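PDB 5K21: pyocyanin demethylase from Mycobacterium fortuitum subsp. fortuitum DSM 46621 = ATCC 6841, which removes the N-methyl group of the Pseudomonas aeruginosa pigment pyocyanin in a tautomerizing demethylation, giving phenazin-1-ol and inhibiting that bacterium's biofilms. Local coordinates for residues V19-V24 against P124-E129; D40-I45 against G54-A59; G83-R88 against G107-S112; P97-I102 against K113-V118. All coordinates share one frame; numbering follows the deposited sequence.

How the contacts relate
The four contacts are spread round one eight-stranded antiparallel barrel whose strands follow one another in chain order. Contact 1 closes it, bringing strand 13-27 to strand 127-132, and the others are nested within its long loop. Contact 2 (strands 39-48 and 51-65) is a hairpin beside it, about 9 Å away between centres. Contact 4 (strands 98-105 and 114-119), another hairpin, lies opposite, its centre about 15 Å from that of contact 2. Contact 3, at a barrel end, has its centre about 19 Å from that of contact 1; strand 83-92 pairs with 98-105, joining contacts 3 and 4, whose segments interleave. Contacts 1, 2 and 4 line the phenazin-1-ol pocket; contact 3 is structural packing.

Contact 1: residues V19-V24 against P124-E129; sequences VKNDQV and PDEKYE. With 6QF (phenazin-1-ol), chain F.
Val19 meets Glu126 where the first and last strands of the barrel come together, and its backbone N gives one hydrogen bond to Glu126 O, 3.0 Å long and bent to 155° at the hydrogen. In the Val19 side chain, CG2 sits squarely over the middle of the Tyr128 ring, 3.4 Å from the centroid and almost on the ring normal, a close CH-pi contact. CG1, turned anti to the backbone N (chi1 -175°), lies between Glu126 OE2, at 3.6 Å, and the hydroxyl end of Tyr128. Glu126 itself is fully extended, laying its aliphatic part against Val19 and bringing its carboxylate up to Asn21. There the bond from Asn21 ND2 to Glu126 OE1 is weak, at 3.5 Å, with the amide and carboxylate planes turned 66° apart. The amide has a firmer partner in Asp44 on the next strand, and OE1 a second weak one in the N-H of Ala122. Asn21 ND2 also borders the ligand, 3.9 Å from its C2.

Tyr128 reaches past Val19 into the barrel, where its OH lies 3.4 Å from C11 of the phenazine while hydrogen-bonding to Asp56. Farther along the first strand, Val24 CG1 touches the ligand's C1 at 3.9 Å. Just before Val24, Asp22 and Gln23 both face Ser43 of strand 39-48, a classic beta bulge. The whole is the seam of a closed antiparallel barrel of the allene oxide cyclase type, with pocket residues contributed from both of the strands that meet there.

Contact 2: residues D40-I45 against G54-A59; sequences DIFSDI and GYDGGA. With 6QF (phenazin-1-ol), chain F.
Phe42 has its ring between the ligand and the neighbouring strand: C3 of phenazin-1-ol lies over the centre of one face, 3.5 Å above the plane, and the backbone of Gly58 covers the opposite face, with Gly58 O displaced toward the rim. Asp44 OD2 stands at the edge, in the ring plane. The ring comes nearest the ligand at Phe42 CE2, 3.3 Å from N7. With chi1 at 56°, CG is held between the backbone N and carbonyl carbon, which leans the ring across the cross-strand pair; Gly58, having no side chain, lets it lie directly on the main chain, its CA making a CH-pi contact 4.0 Å from the ring centroid.

Beneath the ring, Phe42 and Gly58 form a hydrogen-bonded antiparallel pair, with N-to-O bonds in both directions. One such pair farther on, Asp44 and Asp56 exchange backbone bonds in the same way, and their carboxylates meet with planes 79° apart. The separation of Asp44 OD2 and Asp56 OD1, 2.4 Å, is so short as to be doubtful. Outside the hairpin, Asn21 holds the other oxygen of Asp44, and Tyr128 holds OD2 of Asp56. On the face of the sheet that carries Ile41, Ser43 OG bonds to Thr63 O of the second subunit.

Two residues before Phe42, Asp40 OD2 accepts the ligand hydroxyl, O19, at 2.6 Å; His93 NE2, outside the hairpin, also hydrogen-bonds the ligand. The hairpin thus offers the phenazine an aromatic surface for its flat body and a carboxylate for its hydroxyl, and its buried Asp44-Asp56 pair is held by neighbouring amide and phenol groups.

Contact 3: residues G83-R88 against G107-S112; sequences GEIFAR and GEYANS
Ile85 lays the end of its side chain over one face of the Tyr109 ring: CD1 is 3.8 Å from the centroid and only 6° off the normal, a well-centred CH-pi contact, while Ile85 CG1 comes still nearer to the ring's root, 3.6 Å from Tyr109 CG. The extended branch, with CG1 turned away from the carbonyl carbon (chi1 -61°), puts both atoms on the same face. Across the ring, CB of Glu108 covers the opposite face, and Gly83 C sits at the edge, near the ring plane, 3.9 Å from Tyr109 CD2. Glu84 offers its carbonyl rather than its side chain, with Glu84 O 3.5 Å from Tyr109 CB.

Beside the ring's edge the two main chains come together through glycines, Gly83 CA and Gly107 CA being 4.4 Å apart. Neither carries a side chain, and this allows the loop to settle directly against the main chain at Gly83.

The loop is shaped by its own bonds. Tyr109 to Ser112 is a type II beta turn, closed by Ser112 N to Tyr109 O at 3.0 Å. Ser112 OG bonds to that same carbonyl at 2.8 Å, and both donors come from one face of its plane, so Tyr109 O is gripped twice. Ala110 N, inside the turn, bonds back to Gly107 O.

Leu132 of the last strand touches both Ile85 and Tyr109, and Leu80 and Ala82 also pack on the tyrosine. No hydrogen bond joins strand 83-88 to loop 107-112; their contact is mainly apolar packing at the barrel's end, while polar bonds of these residues run within the loop or to Thr106.

Contact 4: residues P97-I102 against K113-V118; sequences PFTMAI and KGELTV. With 6QF (phenazin-1-ol), chain F.
Met100 starts from the hairpin and finishes at the ligand: CB lies 3.6 Å from Leu116 O, CG runs on past the same carbonyl, and SD, after an otherwise extended chain, reaches C14 of phenazin-1-ol at 3.8 Å, with CD2 of Leu116 4.2 Å from SD. The last bond turns (chi3 73°), and CE is 4.1 Å from C14.

Phe98 approaches the same ligand carbon edge-on, with CZ 3.4 Å from C14 and C14 close to the ring plane. One face of that ring is taken by Val118, whose CB is 3.9 Å from the centroid in a CH-pi contact; the two side chains lie alongside each other and point the same way, into the barrel. Val118 CG2 also borders the outer ring of the phenazine. Two residues on from Met100, Ile102 packs CG1 on Leu116 CB and continues toward Ile85 and Leu132.

The strands run antiparallel, their axes at 150°, and hydrogen-bonded pairs alternate with non-hydrogen-bonded ones. Phe98 with Val118 and Met100 with Leu116 exchange backbone bonds both ways; Met100 N to Leu116 O is nearly straight at the hydrogen (177°). Ile102 N bonds Gly114 O, while the return bond from Gly114 N is weak.

On the outer face, Thr99 OG1 and Thr117 OG1 share a hydrogen bond of 2.7 Å. The two faces therefore differ in chemistry: hydroxyls and Glu115 are turned outward, while thioether, phenyl and branched aliphatic groups give the unsubstituted end of the phenazine an apolar wall.

Contact 1: residues V19-V24 against P124-E129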
# COMPACT_ATOMS: atom_id res chain seq x y z
N VAL B 19 -17.55 -2.80 -13.71
CA VAL B 19 -17.25 -2.77 -12.29
C VAL B 19 -18.54 -2.49 -11.53
O VAL B 19 -19.26 -1.52 -11.84
CB VAL B 19 -16.17 -1.72 -11.98
CG1 VAL B 19 -15.77 -1.75 -10.53
CG2 VAL B 19 -14.95 -1.96 -12.84
N LYS B 20 -18.88 -3.36 -10.59
CA LYS B 20 -20.02 -3.17 -9.71
C LYS B 20 -19.51 -3.08 -8.27
O LYS B 20 -18.91 -4.04 -7.79
CB LYS B 20 -21.02 -4.32 -9.86
N ASN B 21 -19.73 -1.94 -7.60
CA ASN B 21 -19.33 -1.85 -6.21
C ASN B 21 -20.02 -2.94 -5.41
O ASN B 21 -21.24 -3.12 -5.49
CB ASN B 21 -19.69 -0.48 -5.62
CG ASN B 21 -19.05 0.67 -6.35
OD1 ASN B 21 -19.64 1.75 -6.46
ND2 ASN B 21 -17.83 0.48 -6.84
N ASP B 22 -19.24 -3.65 -4.58
CA ASP B 22 -19.75 -4.77 -3.80
C ASP B 22 -19.96 -4.34 -2.35
O ASP B 22 -21.10 -4.20 -1.90
CB ASP B 22 -18.78 -5.95 -3.87
CG ASP B 22 -19.32 -7.22 -3.28
OD1 ASP B 22 -20.33 -7.18 -2.55
OD2 ASP B 22 -18.72 -8.29 -3.55
N GLN B 23 -18.88 -4.12 -1.61
CA GLN B 23 -18.96 -3.57 -0.25
C GLN B 23 -18.02 -2.38 -0.16
O GLN B 23 -16.93 -2.39 -0.73
CB GLN B 23 -18.61 -4.61 0.82
CG GLN B 23 -19.55 -5.79 0.84
CD GLN B 23 -19.21 -6.82 1.91
OE1 GLN B 23 -18.32 -6.61 2.72
NE2 GLN B 23 -19.92 -7.95 1.89
N VAL B 24 -18.42 -1.37 0.61
CA VAL B 24 -17.63 -0.15 0.72
C VAL B 24 -17.76 0.39 2.13
O VAL B 24 -18.85 0.34 2.72
CB VAL B 24 -18.08 0.91 -0.30
CG1 VAL B 24 -17.27 2.20 -0.12
CG2 VAL B 24 -18.00 0.35 -1.73
N PRO B 124 -23.60 3.32 -12.14
CA PRO B 124 -23.84 1.94 -12.58
C PRO B 124 -23.00 1.52 -13.78
O PRO B 124 -22.91 0.32 -14.06
CB PRO B 124 -25.34 1.93 -12.93
CG PRO B 124 -25.72 3.37 -13.06
CD PRO B 124 -24.83 4.13 -12.14
N ASP B 125 -22.37 2.46 -14.48
CA ASP B 125 -21.62 2.16 -15.69
C ASP B 125 -20.12 2.26 -15.46
O ASP B 125 -19.35 2.51 -16.39
CB ASP B 125 -22.04 3.08 -16.83
CG ASP B 125 -23.50 2.92 -17.19
OD1 ASP B 125 -24.05 1.83 -16.95
OD2 ASP B 125 -24.10 3.89 -17.70
N GLU B 126 -19.68 2.05 -14.22
CA GLU B 126 -18.27 2.14 -13.91
C GLU B 126 -17.50 1.09 -14.71
O GLU B 126 -17.93 -0.06 -14.82
CB GLU B 126 -18.02 1.93 -12.42
CG GLU B 126 -16.56 2.10 -12.05
CD GLU B 126 -16.30 2.03 -10.57
OE1 GLU B 126 -17.24 2.24 -9.76
OE2 GLU B 126 -15.14 1.77 -10.20
N LYS B 127 -16.36 1.50 -15.24
CA LYS B 127 -15.51 0.61 -16.02
C LYS B 127 -14.05 0.86 -15.69
O LYS B 127 -13.68 1.97 -15.28
CB LYS B 127 -15.71 0.80 -17.52
CG LYS B 127 -17.09 0.45 -18.04
CD LYS B 127 -17.14 0.57 -19.56
CE LYS B 127 -18.51 0.21 -20.13
NZ LYS B 127 -19.58 1.14 -19.70
N TYR B 128 -13.25 -0.19 -15.84
CA TYR B 128 -11.80 -0.10 -15.86
C TYR B 128 -11.36 -0.40 -17.28
O TYR B 128 -11.74 -1.44 -17.84
CB TYR B 128 -11.12 -1.11 -14.95
CG TYR B 128 -11.46 -1.07 -13.50
CD1 TYR B 128 -11.89 0.09 -12.89
CD2 TYR B 128 -11.32 -2.21 -12.72
CE1 TYR B 128 -12.20 0.12 -11.53
CE2 TYR B 128 -11.61 -2.19 -11.34
CZ TYR B 128 -12.05 -1.03 -10.77
OH TYR B 128 -12.34 -1.00 -9.41
N GLU B 129 -10.52 0.47 -17.83
CA GLU B 129 -9.91 0.22 -19.13
C GLU B 129 -8.41 0.05 -18.92
O GLU B 129 -7.73 0.96 -18.45
CB GLU B 129 -10.23 1.35 -20.11
CG GLU B 129 -9.68 1.13 -21.51
CD GLU B 129 -10.26 -0.13 -22.19
OE1 GLU B 129 -11.47 -0.41 -22.00
OE2 GLU B 129 -9.52 -0.84 -22.92
C4 6QF F . -13.23 3.92 -4.59
C5 6QF F . -13.89 4.56 -3.43
C6 6QF F . -15.12 4.17 -2.98
C10 6QF F . -12.18 2.58 -6.75
C13 6QF F . -10.34 2.31 -8.35
C15 6QF F . -10.18 4.01 -6.69
C1 6QF F . -15.80 3.08 -3.62
C2 6QF F . -15.24 2.46 -4.67
C3 6QF F . -13.94 2.83 -5.22
N7 6QF F . -13.40 2.19 -6.29
N8 6QF F . -12.02 4.32 -5.06
C9 6QF F . -11.47 3.66 -6.13
C11 6QF F . -11.54 1.94 -7.88
C14 6QF F . -9.63 3.38 -7.73
O19 6QF F . -13.23 5.58 -2.85

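Contact 2: residues D40-I45 against G54-A59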
# COMPACT_ATOMS: atom_id res chain seq x y z
N ASP B 40 -11.31 5.33 2.22
CA ASP B 40 -12.30 4.42 1.69
C ASP B 40 -11.67 3.06 1.51
O ASP B 40 -10.56 2.95 0.97
CB ASP B 40 -12.84 4.89 0.35
CG ASP B 40 -13.60 6.18 0.43
OD1 ASP B 40 -13.91 6.65 1.55
OD2 ASP B 40 -13.89 6.73 -0.65
N ILE B 41 -12.39 2.02 1.93
CA ILE B 41 -11.97 0.64 1.72
C ILE B 41 -13.12 -0.04 0.97
O ILE B 41 -14.29 0.18 1.30
CB ILE B 41 -11.64 -0.06 3.05
CG1 ILE B 41 -10.42 0.63 3.70
CG2 ILE B 41 -11.35 -1.54 2.83
CD1 ILE B 41 -10.14 0.25 5.13
N PHE B 42 -12.80 -0.79 -0.08
CA PHE B 42 -13.87 -1.23 -0.97
C PHE B 42 -13.53 -2.53 -1.68
O PHE B 42 -12.37 -2.94 -1.77
CB PHE B 42 -14.18 -0.17 -2.02
CG PHE B 42 -12.97 0.21 -2.84
CD1 PHE B 42 -12.07 1.15 -2.37
CD2 PHE B 42 -12.71 -0.42 -4.04
CE1 PHE B 42 -10.93 1.48 -3.12
CE2 PHE B 42 -11.60 -0.11 -4.77
CZ PHE B 42 -10.70 0.85 -4.30
N SER B 43 -14.57 -3.16 -2.21
CA SER B 43 -14.47 -4.34 -3.06
C SER B 43 -15.47 -4.17 -4.18
O SER B 43 -16.49 -3.49 -4.02
CB SER B 43 -14.74 -5.65 -2.29
OG SER B 43 -15.98 -5.61 -1.59
N ASP B 44 -15.18 -4.81 -5.31
CA ASP B 44 -16.02 -4.73 -6.49
C ASP B 44 -16.15 -6.11 -7.12
O ASP B 44 -15.30 -6.98 -6.93
CB ASP B 44 -15.45 -3.77 -7.54
CG ASP B 44 -15.19 -2.38 -6.99
OD1 ASP B 44 -16.14 -1.58 -6.95
OD2 ASP B 44 -14.05 -2.10 -6.57
N ILE B 45 -17.24 -6.28 -7.87
CA ILE B 45 -17.45 -7.43 -8.75
C ILE B 45 -17.10 -7.00 -10.16
O ILE B 45 -17.56 -5.96 -10.64
CB ILE B 45 -18.90 -7.93 -8.67
CG1 ILE B 45 -19.25 -8.42 -7.27
CG2 ILE B 45 -19.15 -9.02 -9.70
CD1 ILE B 45 -18.54 -9.69 -6.89
N GLY B 54 -14.24 -11.79 -12.16
CA GLY B 54 -13.37 -11.65 -11.01
C GLY B 54 -13.90 -10.61 -10.04
O GLY B 54 -15.09 -10.29 -10.03
N TYR B 55 -13.00 -10.12 -9.21
CA TYR B 55 -13.36 -9.19 -8.15
C TYR B 55 -12.13 -8.38 -7.81
O TYR B 55 -11.02 -8.67 -8.28
CB TYR B 55 -13.91 -9.93 -6.93
CG TYR B 55 -12.99 -11.00 -6.41
CD1 TYR B 55 -12.02 -10.71 -5.47
CD2 TYR B 55 -13.09 -12.31 -6.88
CE1 TYR B 55 -11.18 -11.68 -5.00
CE2 TYR B 55 -12.25 -13.29 -6.41
CZ TYR B 55 -11.29 -12.97 -5.47
OH TYR B 55 -10.44 -13.93 -5.00
N ASP B 56 -12.31 -7.35 -7.00
CA ASP B 56 -11.17 -6.56 -6.59
C ASP B 56 -11.37 -6.08 -5.16
O ASP B 56 -12.43 -6.27 -4.54
CB ASP B 56 -10.87 -5.40 -7.57
CG ASP B 56 -11.92 -4.29 -7.54
OD1 ASP B 56 -12.52 -4.01 -6.47
OD2 ASP B 56 -12.14 -3.68 -8.62
N GLY B 57 -10.29 -5.54 -4.64
CA GLY B 57 -10.27 -4.95 -3.32
C GLY B 57 -9.24 -3.86 -3.29
O GLY B 57 -8.20 -3.95 -3.95
N GLY B 58 -9.52 -2.81 -2.52
CA GLY B 58 -8.62 -1.68 -2.52
C GLY B 58 -8.90 -0.73 -1.38
O GLY B 58 -9.86 -0.89 -0.62
N ALA B 59 -8.03 0.27 -1.30
CA ALA B 59 -8.10 1.29 -0.27
C ALA B 59 -7.65 2.61 -0.86
O ALA B 59 -6.71 2.64 -1.66
CB ALA B 59 -7.23 0.89 0.93
C4 6QF F . -13.23 3.92 -4.59
C5 6QF F . -13.89 4.56 -3.43
C6 6QF F . -15.12 4.17 -2.98
C10 6QF F . -12.18 2.58 -6.75
C13 6QF F . -10.34 2.31 -8.35
C15 6QF F . -10.18 4.01 -6.69
C1 6QF F . -15.80 3.08 -3.62
C2 6QF F . -15.24 2.46 -4.67
C3 6QF F . -13.94 2.83 -5.22
N7 6QF F . -13.40 2.19 -6.29
N8 6QF F . -12.02 4.32 -5.06
C9 6QF F . -11.47 3.66 -6.13
C11 6QF F . -11.54 1.94 -7.88
C14 6QF F . -9.63 3.38 -7.73
O19 6QF F . -13.23 5.58 -2.85

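Contact 3: residues G83-R88 against G107-S112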
# COMPACT_ATOMS: atom_id res chain seq x y z
N GLY B 83 -4.91 -14.49 -13.14
CA GLY B 83 -3.94 -13.94 -12.22
C GLY B 83 -4.44 -12.64 -11.64
O GLY B 83 -5.56 -12.21 -11.91
N GLU B 84 -3.58 -12.00 -10.86
CA GLU B 84 -3.91 -10.74 -10.23
C GLU B 84 -3.23 -9.57 -10.94
O GLU B 84 -2.20 -9.72 -11.59
CB GLU B 84 -3.47 -10.75 -8.77
CG GLU B 84 -4.32 -11.68 -7.89
CD GLU B 84 -3.89 -11.64 -6.43
OE1 GLU B 84 -4.76 -11.77 -5.55
OE2 GLU B 84 -2.68 -11.45 -6.18
N ILE B 85 -3.82 -8.39 -10.77
CA ILE B 85 -3.27 -7.16 -11.31
C ILE B 85 -3.26 -6.12 -10.19
O ILE B 85 -4.26 -5.95 -9.49
CB ILE B 85 -4.07 -6.65 -12.52
CG1 ILE B 85 -4.02 -7.69 -13.63
CG2 ILE B 85 -3.54 -5.29 -13.00
CD1 ILE B 85 -4.92 -7.41 -14.82
N PHE B 86 -2.13 -5.45 -10.02
CA PHE B 86 -1.92 -4.45 -8.98
C PHE B 86 -1.84 -3.07 -9.61
O PHE B 86 -1.15 -2.88 -10.60
CB PHE B 86 -0.63 -4.71 -8.22
CG PHE B 86 -0.49 -6.12 -7.75
CD1 PHE B 86 -1.55 -6.77 -7.16
CD2 PHE B 86 0.70 -6.79 -7.91
CE1 PHE B 86 -1.43 -8.07 -6.74
CE2 PHE B 86 0.84 -8.10 -7.50
CZ PHE B 86 -0.22 -8.74 -6.91
N ALA B 87 -2.53 -2.10 -9.00
CA ALA B 87 -2.54 -0.75 -9.52
C ALA B 87 -2.52 0.24 -8.37
O ALA B 87 -2.96 -0.05 -7.25
CB ALA B 87 -3.77 -0.50 -10.39
N ARG B 88 -2.03 1.45 -8.66
CA ARG B 88 -2.01 2.50 -7.66
C ARG B 88 -2.13 3.85 -8.35
O ARG B 88 -1.79 4.00 -9.52
CB ARG B 88 -0.73 2.46 -6.81
CG ARG B 88 0.53 2.74 -7.61
CD ARG B 88 1.76 2.50 -6.75
NE ARG B 88 1.99 3.58 -5.78
CZ ARG B 88 2.70 3.43 -4.67
NH1 ARG B 88 3.22 2.25 -4.37
NH2 ARG B 88 2.88 4.46 -3.86
N GLY B 107 0.52 -14.59 -12.25
CA GLY B 107 0.00 -15.48 -13.28
C GLY B 107 0.28 -14.90 -14.65
O GLY B 107 1.42 -14.57 -14.98
N GLU B 108 -0.77 -14.78 -15.46
CA GLU B 108 -0.61 -14.20 -16.79
C GLU B 108 -0.08 -12.78 -16.74
O GLU B 108 0.51 -12.32 -17.72
CB GLU B 108 -1.95 -14.23 -17.53
N TYR B 109 -0.30 -12.07 -15.63
CA TYR B 109 0.07 -10.67 -15.50
C TYR B 109 1.33 -10.47 -14.70
O TYR B 109 1.64 -9.34 -14.32
CB TYR B 109 -1.09 -9.89 -14.88
CG TYR B 109 -2.37 -10.25 -15.58
CD1 TYR B 109 -2.58 -9.84 -16.90
CD2 TYR B 109 -3.32 -11.06 -14.98
CE1 TYR B 109 -3.73 -10.19 -17.58
CE2 TYR B 109 -4.48 -11.42 -15.66
CZ TYR B 109 -4.67 -10.98 -16.96
OH TYR B 109 -5.80 -11.31 -17.65
N ALA B 110 2.09 -11.54 -14.45
CA ALA B 110 3.39 -11.39 -13.83
C ALA B 110 4.23 -10.43 -14.65
O ALA B 110 4.18 -10.43 -15.89
CB ALA B 110 4.07 -12.75 -13.72
N ASN B 111 5.01 -9.60 -13.97
CA ASN B 111 5.87 -8.63 -14.64
C ASN B 111 5.07 -7.68 -15.53
O ASN B 111 5.60 -7.13 -16.51
CB ASN B 111 6.96 -9.34 -15.46
N SER B 112 3.80 -7.47 -15.23
CA SER B 112 3.00 -6.52 -15.99
C SER B 112 3.30 -5.10 -15.56
O SER B 112 3.56 -4.83 -14.39
CB SER B 112 1.51 -6.77 -15.80
OG SER B 112 1.06 -7.86 -16.59

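Contact 4: residues P97-I102 against K113-V118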
# COMPACT_ATOMS: atom_id res chain seq x y z
N PRO B 97 -12.79 10.71 -15.04
CA PRO B 97 -11.93 9.55 -15.23
C PRO B 97 -10.56 9.83 -14.63
O PRO B 97 -10.06 10.95 -14.68
CB PRO B 97 -11.85 9.40 -16.75
CG PRO B 97 -12.94 10.22 -17.31
CD PRO B 97 -13.24 11.30 -16.32
N PHE B 98 -9.96 8.81 -14.04
CA PHE B 98 -8.58 8.94 -13.59
C PHE B 98 -7.84 7.66 -13.94
O PHE B 98 -8.44 6.59 -14.09
CB PHE B 98 -8.48 9.23 -12.08
CG PHE B 98 -9.10 8.16 -11.22
CD1 PHE B 98 -10.46 8.16 -10.99
CD2 PHE B 98 -8.32 7.18 -10.65
CE1 PHE B 98 -11.04 7.18 -10.18
CE2 PHE B 98 -8.89 6.18 -9.84
CZ PHE B 98 -10.25 6.20 -9.61
N THR B 99 -6.53 7.80 -14.08
CA THR B 99 -5.68 6.72 -14.57
C THR B 99 -4.71 6.32 -13.47
O THR B 99 -4.02 7.16 -12.89
CB THR B 99 -4.94 7.14 -15.83
OG1 THR B 99 -5.89 7.39 -16.86
CG2 THR B 99 -3.97 6.04 -16.28
N MET B 100 -4.69 5.03 -13.19
CA MET B 100 -3.82 4.39 -12.23
C MET B 100 -2.67 3.74 -12.96
O MET B 100 -2.77 3.39 -14.14
CB MET B 100 -4.57 3.31 -11.43
CG MET B 100 -5.92 3.75 -10.87
SD MET B 100 -6.66 2.45 -9.85
CE MET B 100 -5.62 2.54 -8.39
N ALA B 101 -1.55 3.62 -12.27
CA ALA B 101 -0.40 2.90 -12.79
C ALA B 101 -0.56 1.44 -12.43
O ALA B 101 -0.83 1.11 -11.27
CB ALA B 101 0.90 3.46 -12.22
N ILE B 102 -0.43 0.56 -13.43
CA ILE B 102 -0.34 -0.87 -13.14
C ILE B 102 1.10 -1.17 -12.80
O ILE B 102 2.00 -0.95 -13.63
CB ILE B 102 -0.82 -1.71 -14.33
CG1 ILE B 102 -2.33 -1.57 -14.50
CG2 ILE B 102 -0.44 -3.18 -14.12
CD1 ILE B 102 -2.86 -2.24 -15.76
N LYS B 113 3.25 -4.19 -16.52
CA LYS B 113 3.19 -2.77 -16.25
C LYS B 113 2.10 -2.19 -17.13
O LYS B 113 1.57 -2.86 -18.02
CB LYS B 113 4.52 -2.05 -16.53
CG LYS B 113 5.70 -2.52 -15.71
CD LYS B 113 5.52 -2.10 -14.26
CE LYS B 113 6.72 -2.46 -13.40
NZ LYS B 113 6.49 -2.08 -11.97
N GLY B 114 1.78 -0.93 -16.90
CA GLY B 114 0.83 -0.25 -17.75
C GLY B 114 -0.06 0.69 -16.98
O GLY B 114 0.38 1.31 -16.00
N GLU B 115 -1.29 0.85 -17.45
CA GLU B 115 -2.18 1.84 -16.89
C GLU B 115 -3.61 1.32 -16.89
O GLU B 115 -3.98 0.43 -17.66
CB GLU B 115 -2.09 3.16 -17.64
CG GLU B 115 -2.53 3.06 -19.05
CD GLU B 115 -2.21 4.32 -19.81
OE1 GLU B 115 -2.43 5.41 -19.25
OE2 GLU B 115 -1.73 4.21 -20.96
N LEU B 116 -4.38 1.85 -15.96
CA LEU B 116 -5.76 1.45 -15.78
C LEU B 116 -6.58 2.71 -15.55
O LEU B 116 -6.34 3.44 -14.58
CB LEU B 116 -5.86 0.47 -14.61
CG LEU B 116 -7.19 -0.17 -14.23
CD1 LEU B 116 -6.93 -1.36 -13.34
CD2 LEU B 116 -8.09 0.78 -13.47
N THR B 117 -7.51 2.99 -16.46
CA THR B 117 -8.32 4.19 -16.37
C THR B 117 -9.70 3.84 -15.84
O THR B 117 -10.41 3.00 -16.41
CB THR B 117 -8.41 4.89 -17.72
OG1 THR B 117 -7.09 5.30 -18.11
CG2 THR B 117 -9.32 6.11 -17.63
N VAL B 118 -10.08 4.51 -14.78
CA VAL B 118 -11.37 4.31 -14.12
C VAL B 118 -12.31 5.40 -14.60
O VAL B 118 -12.01 6.59 -14.47
CB VAL B 118 -11.23 4.35 -12.60
CG1 VAL B 118 -12.59 4.09 -11.92
CG2 VAL B 118 -10.20 3.37 -12.15
C4 6QF F . -13.23 3.92 -4.59
C5 6QF F . -13.89 4.56 -3.43
C6 6QF F . -15.12 4.17 -2.98
C10 6QF F . -12.18 2.58 -6.75
C13 6QF F . -10.34 2.31 -8.35
C15 6QF F . -10.18 4.01 -6.69
C1 6QF F . -15.80 3.08 -3.62
C2 6QF F . -15.24 2.46 -4.67
C3 6QF F . -13.94 2.83 -5.22
N7 6QF F . -13.40 2.19 -6.29
N8 6QF F . -12.02 4.32 -5.06
C9 6QF F . -11.47 3.66 -6.13
C11 6QF F . -11.54 1.94 -7.88
C14 6QF F . -9.63 3.38 -7.73
O19 6QF F . -13.23 5.58 -2.85